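Local coordinates for protein intimin (Escherichia coli, PDB 6TPL) that probably forms the extended juncture of the intimin passenger, two bacterial Ig-like domains carrying the distal adhesive part of this bacterial adhesin, at residues Q140-L151 with T172-S183. Residues are numbered along the deposited sequence; the frame is centred on the assembly and turned at random.
Sequences QEVTFTTTLGKL and TPGKSLVSARVS
Thr-143 and Thr-145 pair with Arg-181 and Ser-179 as antiparallel hydrogen-bonded pairs, strands 141-146 and 178-181 running at 158° with Thr-145 O accepting from Ser-179 N at 2.9 Å. The two faces of this ladder differ sharply. On one, the CD2 edge of the Phe-144 ring meets Val-178 CG1 at 4.2 Å, and Val-142 CG1 touches the methyl of Ala-180; Val-128 of strand 124-132, in the opposing sheet, packs on both Phe-144 and Ala-180. On the other, Arg-181 reaches alongside Thr-143, an extended chain from CG to NE laying one guanidinium face over Thr-143 CG2, 3.4 Å from NH2, while Thr-143 OG1 hydrogen-bonds with Thr-155 OG1.

Where the first strand turns away, side-chain hydroxyls supplement a longer, bent backbone bond from Thr-147 N to Leu-177 O (3.2 Å). Thr-147 OG1 accepts from Leu-177 N at 2.9 Å in a nearly straight bond (166°). Leu-148 lays CD2 against Gly-174 O at 3.3 Å, and its O is gripped twice, by Ser-176 OG at 3.0 Å and by Thr-146 OG1 at 2.8 Å, the latter hydroxyl swung beside its own carbonyl carbon (chi1 -172°). A valine in place of Thr-146 would probably cost Leu-148 O one of these two hydroxyl donors, leaving the turn less firmly fixed. Hydroxyl chemistry thus ties the turn to the neighbouring strand, while apolar side chains join these two inner strands to the core of the Ig-like beta-sandwich.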
ATOM      1  N   GLN A 140     -10.978   3.890  18.413  1.00 17.37           N
ATOM      2  CA  GLN A 140     -11.787   3.789  17.204  1.00 18.28           C
ATOM      3  C   GLN A 140     -11.892   2.325  16.798  1.00 21.26           C
ATOM      4  O   GLN A 140     -10.882   1.615  16.745  1.00 17.34           O
ATOM      5  CB  GLN A 140     -11.161   4.610  16.075  1.00 18.05           C
ATOM      6  CG  GLN A 140     -11.985   4.660  14.806  1.00 19.87           C
ATOM      7  CD  GLN A 140     -13.071   5.715  14.862  1.00 23.19           C
ATOM      8  OE1 GLN A 140     -13.026   6.623  15.695  1.00 31.52           O
ATOM      9  NE2 GLN A 140     -14.048   5.606  13.971  1.00 20.00           N
ATOM     10  N   GLU A 141     -13.110   1.873  16.518  1.00 18.33           N
ATOM     11  CA  GLU A 141     -13.329   0.479  16.149  1.00 15.18           C
ATOM     12  C   GLU A 141     -12.969   0.269  14.683  1.00 14.97           C
ATOM     13  O   GLU A 141     -13.610   0.843  13.795  1.00 14.40           O
ATOM     14  CB  GLU A 141     -14.783   0.073  16.405  1.00 20.13           C
ATOM     15  CG  GLU A 141     -15.102  -0.211  17.866  1.00 20.91           C
ATOM     16  CD  GLU A 141     -16.411  -0.962  18.049  1.00 27.98           C
ATOM     17  OE1 GLU A 141     -16.721  -1.325  19.202  1.00 31.69           O
ATOM     18  OE2 GLU A 141     -17.125  -1.192  17.049  1.00 29.59           O
ATOM     19  N   VAL A 142     -11.941  -0.537  14.435  1.00 14.53           N
ATOM     20  CA  VAL A 142     -11.583  -0.977  13.093  1.00  9.93           C
ATOM     21  C   VAL A 142     -12.117  -2.385  12.904  1.00 11.72           C
ATOM     22  O   VAL A 142     -11.823  -3.279  13.707  1.00 13.20           O
ATOM     23  CB  VAL A 142     -10.061  -0.936  12.878  1.00 11.95           C
ATOM     24  CG1 VAL A 142      -9.721  -1.406  11.471  1.00 10.81           C
ATOM     25  CG2 VAL A 142      -9.520   0.460  13.136  1.00 11.44           C
ATOM     26  N   THR A 143     -12.900  -2.592  11.850  1.00 12.04           N
ATOM     27  CA  THR A 143     -13.451  -3.903  11.534  1.00  9.96           C
ATOM     28  C   THR A 143     -12.691  -4.498  10.354  1.00  9.80           C
ATOM     29  O   THR A 143     -12.479  -3.824   9.337  1.00  9.09           O
ATOM     30  CB  THR A 143     -14.950  -3.820  11.225  1.00 13.69           C
ATOM     31  OG1 THR A 143     -15.651  -3.350  12.385  1.00 14.12           O
ATOM     32  CG2 THR A 143     -15.489  -5.196  10.837  1.00 13.21           C
ATOM     33  N   PHE A 144     -12.271  -5.756  10.508  1.00  9.71           N
ATOM     34  CA  PHE A 144     -11.476  -6.476   9.523  1.00 11.83           C
ATOM     35  C   PHE A 144     -12.300  -7.611   8.922  1.00 13.72           C
ATOM     36  O   PHE A 144     -13.091  -8.248   9.622  1.00 12.49           O
ATOM     37  CB  PHE A 144     -10.207  -7.093  10.152  1.00 11.34           C
ATOM     38  CG  PHE A 144      -9.231  -6.093  10.712  1.00 10.14           C
ATOM     39  CD1 PHE A 144      -9.415  -5.548  11.979  1.00 11.57           C
ATOM     40  CD2 PHE A 144      -8.109  -5.724   9.985  1.00 11.56           C
ATOM     41  CE1 PHE A 144      -8.515  -4.635  12.505  1.00 11.09           C
ATOM     42  CE2 PHE A 144      -7.201  -4.807  10.502  1.00 13.22           C
ATOM     43  CZ  PHE A 144      -7.403  -4.264  11.763  1.00 11.94           C
ATOM     44  N   THR A 145     -12.077  -7.901   7.640  1.00 11.86           N
ATOM     45  CA  THR A 145     -12.651  -9.071   6.985  1.00 13.37           C
ATOM     46  C   THR A 145     -11.573  -9.735   6.139  1.00 13.18           C
ATOM     47  O   THR A 145     -10.539  -9.132   5.845  1.00 10.00           O
ATOM     48  CB  THR A 145     -13.857  -8.716   6.107  1.00 18.39           C
ATOM     49  OG1 THR A 145     -13.466  -7.782   5.095  1.00 21.69           O
ATOM     50  CG2 THR A 145     -14.966  -8.111   6.944  1.00 19.10           C
ATOM     51  N   THR A 146     -11.816 -10.986   5.744  1.00 15.02           N
ATOM     52  CA  THR A 146     -10.859 -11.719   4.925  1.00 14.94           C
ATOM     53  C   THR A 146     -11.592 -12.603   3.926  1.00 10.76           C
ATOM     54  O   THR A 146     -12.739 -12.999   4.146  1.00 11.66           O
ATOM     55  CB  THR A 146      -9.922 -12.583   5.783  1.00 10.11           C
ATOM     56  OG1 THR A 146      -8.885 -13.143   4.962  1.00 10.39           O
ATOM     57  CG2 THR A 146     -10.696 -13.713   6.462  1.00 11.90           C
ATOM     58  N   THR A 147     -10.910 -12.907   2.821  1.00 10.77           N
ATOM     59  CA  THR A 147     -11.412 -13.838   1.817  1.00 11.86           C
ATOM     60  C   THR A 147     -10.912 -15.260   2.028  1.00 12.81           C
ATOM     61  O   THR A 147     -11.379 -16.174   1.343  1.00 13.82           O
ATOM     62  CB  THR A 147     -11.007 -13.383   0.410  1.00 12.45           C
ATOM     63  OG1 THR A 147      -9.579 -13.373   0.286  1.00 12.26           O
ATOM     64  CG2 THR A 147     -11.533 -11.989   0.125  1.00 13.99           C
ATOM     65  N   LEU A 148      -9.970 -15.464   2.944  1.00 12.14           N
ATOM     66  CA  LEU A 148      -9.394 -16.774   3.203  1.00 13.06           C
ATOM     67  C   LEU A 148      -8.788 -16.764   4.599  1.00 12.75           C
ATOM     68  O   LEU A 148      -8.105 -15.810   4.979  1.00 11.62           O
ATOM     69  CB  LEU A 148      -8.326 -17.133   2.162  1.00 13.05           C
ATOM     70  CG  LEU A 148      -7.535 -18.413   2.453  1.00 14.10           C
ATOM     71  CD1 LEU A 148      -8.471 -19.621   2.445  1.00 15.89           C
ATOM     72  CD2 LEU A 148      -6.394 -18.591   1.466  1.00 15.11           C
ATOM     73  N   GLY A 149      -9.053 -17.811   5.355  1.00 13.99           N
ATOM     74  CA  GLY A 149      -8.421 -17.968   6.648  1.00 14.05           C
ATOM     75  C   GLY A 149      -9.244 -17.411   7.788  1.00 13.82           C
ATOM     76  O   GLY A 149     -10.395 -16.986   7.645  1.00 13.78           O
ATOM     77  N   LYS A 150      -8.613 -17.416   8.959  1.00 13.82           N
ATOM     78  CA  LYS A 150      -9.263 -17.084  10.219  1.00 13.88           C
ATOM     79  C   LYS A 150      -8.572 -15.883  10.844  1.00 12.53           C
ATOM     80  O   LYS A 150      -7.378 -15.939  11.156  1.00 12.48           O
ATOM     81  CB  LYS A 150      -9.223 -18.282  11.172  1.00 20.79           C
ATOM     82  CG  LYS A 150      -9.828 -18.044  12.549  1.00 31.24           C
ATOM     83  CD  LYS A 150      -9.680 -19.299  13.406  1.00 27.02           C
ATOM     84  CE  LYS A 150     -10.334 -19.139  14.766  1.00 34.57           C
ATOM     85  NZ  LYS A 150     -10.236 -20.384  15.574  1.00 40.92           N
ATOM     86  N   LEU A 151      -9.326 -14.808  11.036  1.00 11.91           N
ATOM     87  CA  LEU A 151      -8.811 -13.624  11.705  1.00 10.91           C
ATOM     88  C   LEU A 151      -8.901 -13.793  13.217  1.00 12.18           C
ATOM     89  O   LEU A 151      -9.841 -14.405  13.737  1.00 14.68           O
ATOM     90  CB  LEU A 151      -9.599 -12.384  11.274  1.00 11.62           C
ATOM     91  CG  LEU A 151      -9.417 -11.845   9.859  1.00 16.44           C
ATOM     92  CD1 LEU A 151     -10.579 -10.934   9.498  1.00 19.94           C
ATOM     93  CD2 LEU A 151      -8.105 -11.091   9.742  1.00 16.87           C
ATOM     94  N   THR A 172      -5.846 -23.893   4.921  1.00 14.06           N
ATOM     95  CA  THR A 172      -5.835 -24.261   3.513  1.00 14.69           C
ATOM     96  C   THR A 172      -5.049 -23.234   2.716  1.00 16.85           C
ATOM     97  O   THR A 172      -4.999 -22.053   3.084  1.00 13.20           O
ATOM     98  CB  THR A 172      -7.260 -24.369   2.938  1.00 18.08           C
ATOM     99  OG1 THR A 172      -7.867 -23.068   2.891  1.00 19.95           O
ATOM    100  CG2 THR A 172      -8.116 -25.287   3.790  1.00 22.58           C
ATOM    101  N   PRO A 173      -4.423 -23.650   1.618  1.00 18.61           N
ATOM    102  CA  PRO A 173      -3.600 -22.727   0.832  1.00 15.35           C
ATOM    103  C   PRO A 173      -4.439 -21.821  -0.056  1.00 13.58           C
ATOM    104  O   PRO A 173      -5.583 -22.122  -0.401  1.00 16.00           O
ATOM    105  CB  PRO A 173      -2.736 -23.665  -0.020  1.00 14.03           C
ATOM    106  CG  PRO A 173      -3.631 -24.867  -0.239  1.00 18.55           C
ATOM    107  CD  PRO A 173      -4.445 -25.007   1.038  1.00 20.34           C
ATOM    108  N   GLY A 174      -3.840 -20.705  -0.432  1.00 12.91           N
ATOM    109  CA  GLY A 174      -4.464 -19.799  -1.379  1.00 13.96           C
ATOM    110  C   GLY A 174      -4.140 -18.358  -1.064  1.00 13.73           C
ATOM    111  O   GLY A 174      -3.538 -18.032  -0.042  1.00 11.96           O
ATOM    112  N   LYS A 175      -4.550 -17.485  -1.988  1.00 12.28           N
ATOM    113  CA  LYS A 175      -4.396 -16.053  -1.805  1.00 12.02           C
ATOM    114  C   LYS A 175      -5.479 -15.536  -0.873  1.00 11.67           C
ATOM    115  O   LYS A 175      -6.623 -15.995  -0.913  1.00 11.99           O
ATOM    116  CB  LYS A 175      -4.470 -15.322  -3.141  1.00 15.32           C
ATOM    117  CG  LYS A 175      -3.348 -15.699  -4.100  1.00 17.78           C
ATOM    118  CD  LYS A 175      -3.310 -14.787  -5.316  1.00 23.28           C
ATOM    119  CE  LYS A 175      -2.159 -15.149  -6.249  1.00 24.19           C
ATOM    120  NZ  LYS A 175      -0.825 -14.940  -5.618  1.00 22.10           N
ATOM    121  N   SER A 176      -5.107 -14.597  -0.005  1.00 12.65           N
ATOM    122  CA  SER A 176      -6.046 -14.009   0.939  1.00 12.97           C
ATOM    123  C   SER A 176      -5.971 -12.491   0.867  1.00 10.83           C
ATOM    124  O   SER A 176      -4.881 -11.907   0.854  1.00 13.91           O
ATOM    125  CB  SER A 176      -5.782 -14.467   2.384  1.00 15.68           C
ATOM    126  OG  SER A 176      -6.690 -13.851   3.278  1.00 15.14           O
ATOM    127  N   LEU A 177      -7.142 -11.862   0.827  1.00 10.92           N
ATOM    128  CA  LEU A 177      -7.258 -10.408   0.818  1.00 11.76           C
ATOM    129  C   LEU A 177      -7.979  -9.976   2.086  1.00 10.67           C
ATOM    130  O   LEU A 177      -9.159 -10.291   2.273  1.00 10.97           O
ATOM    131  CB  LEU A 177      -7.999  -9.922  -0.425  1.00 13.60           C
ATOM    132  CG  LEU A 177      -8.212  -8.407  -0.512  1.00 25.63           C
ATOM    133  CD1 LEU A 177      -6.889  -7.670  -0.368  1.00 29.06           C
ATOM    134  CD2 LEU A 177      -8.897  -8.048  -1.822  1.00 29.83           C
ATOM    135  N   VAL A 178      -7.269  -9.259   2.947  1.00 10.41           N
ATOM    136  CA  VAL A 178      -7.851  -8.674   4.147  1.00 10.43           C
ATOM    137  C   VAL A 178      -8.289  -7.252   3.830  1.00 17.23           C
ATOM    138  O   VAL A 178      -7.588  -6.508   3.141  1.00 10.21           O
ATOM    139  CB  VAL A 178      -6.846  -8.704   5.313  1.00 15.71           C
ATOM    140  CG1 VAL A 178      -7.311  -7.795   6.437  1.00 12.52           C
ATOM    141  CG2 VAL A 178      -6.667 -10.126   5.834  1.00 10.47           C
ATOM    142  N   SER A 179      -9.465  -6.882   4.315  1.00 11.60           N
ATOM    143  CA  SER A 179     -10.001  -5.536   4.176  1.00 12.54           C
ATOM    144  C   SER A 179     -10.272  -4.959   5.557  1.00 14.79           C
ATOM    145  O   SER A 179     -10.433  -5.692   6.537  1.00 13.45           O
ATOM    146  CB  SER A 179     -11.294  -5.523   3.343  1.00 17.20           C
ATOM    147  OG  SER A 179     -11.045  -5.925   2.007  1.00 20.90           O
ATOM    148  N   ALA A 180     -10.319  -3.629   5.629  1.00 11.93           N
ATOM    149  CA  ALA A 180     -10.558  -2.935   6.884  1.00 12.85           C
ATOM    150  C   ALA A 180     -11.423  -1.710   6.640  1.00 12.48           C
ATOM    151  O   ALA A 180     -11.445  -1.153   5.537  1.00 12.26           O
ATOM    152  CB  ALA A 180      -9.243  -2.515   7.554  1.00 13.52           C
ATOM    153  N   ARG A 181     -12.131  -1.289   7.687  1.00 12.23           N
ATOM    154  CA  ARG A 181     -13.012  -0.138   7.579  1.00 11.74           C
ATOM    155  C   ARG A 181     -13.244   0.453   8.959  1.00 12.05           C
ATOM    156  O   ARG A 181     -13.135  -0.233   9.979  1.00 12.18           O
ATOM    157  CB  ARG A 181     -14.359  -0.516   6.956  1.00 15.37           C
ATOM    158  CG  ARG A 181     -15.170  -1.456   7.838  1.00 17.91           C
ATOM    159  CD  ARG A 181     -16.472  -1.882   7.166  1.00 19.39           C
ATOM    160  NE  ARG A 181     -17.343  -2.630   8.069  1.00 21.43           N
ATOM    161  CZ  ARG A 181     -17.439  -3.957   8.090  1.00 19.31           C
ATOM    162  NH1 ARG A 181     -16.715  -4.686   7.255  1.00 20.56           N
ATOM    163  NH2 ARG A 181     -18.258  -4.555   8.948  1.00 17.40           N
ATOM    164  N   VAL A 182     -13.579   1.740   8.971  1.00 12.26           N
ATOM    165  CA  VAL A 182     -14.106   2.410  10.149  1.00 13.65           C
ATOM    166  C   VAL A 182     -15.459   2.998   9.776  1.00 13.18           C
ATOM    167  O   VAL A 182     -15.798   3.145   8.599  1.00 13.93           O
ATOM    168  CB  VAL A 182     -13.160   3.508  10.682  1.00 13.84           C
ATOM    169  CG1 VAL A 182     -11.862   2.892  11.200  1.00 12.98           C
ATOM    170  CG2 VAL A 182     -12.894   4.543   9.603  1.00 12.89           C
ATOM    171  N   SER A 183     -16.236   3.336  10.800  1.00 13.74           N
ATOM    172  CA  SER A 183     -17.556   3.894  10.560  1.00 14.38           C
ATOM    173  C   SER A 183     -17.446   5.265   9.901  1.00 14.52           C
ATOM    174  O   SER A 183     -16.505   6.025  10.144  1.00 16.56           O
ATOM    175  CB  SER A 183     -18.336   4.011  11.872  1.00 18.56           C
ATOM    176  OG  SER A 183     -18.446   2.751  12.514  1.00 26.08           O
TER
HETATM  177  O   HOH W   1     -15.291   2.992  13.601  1.00 12.83           O
HETATM  178  O   HOH W   2      -8.881 -14.387  -1.981  1.00 21.23           O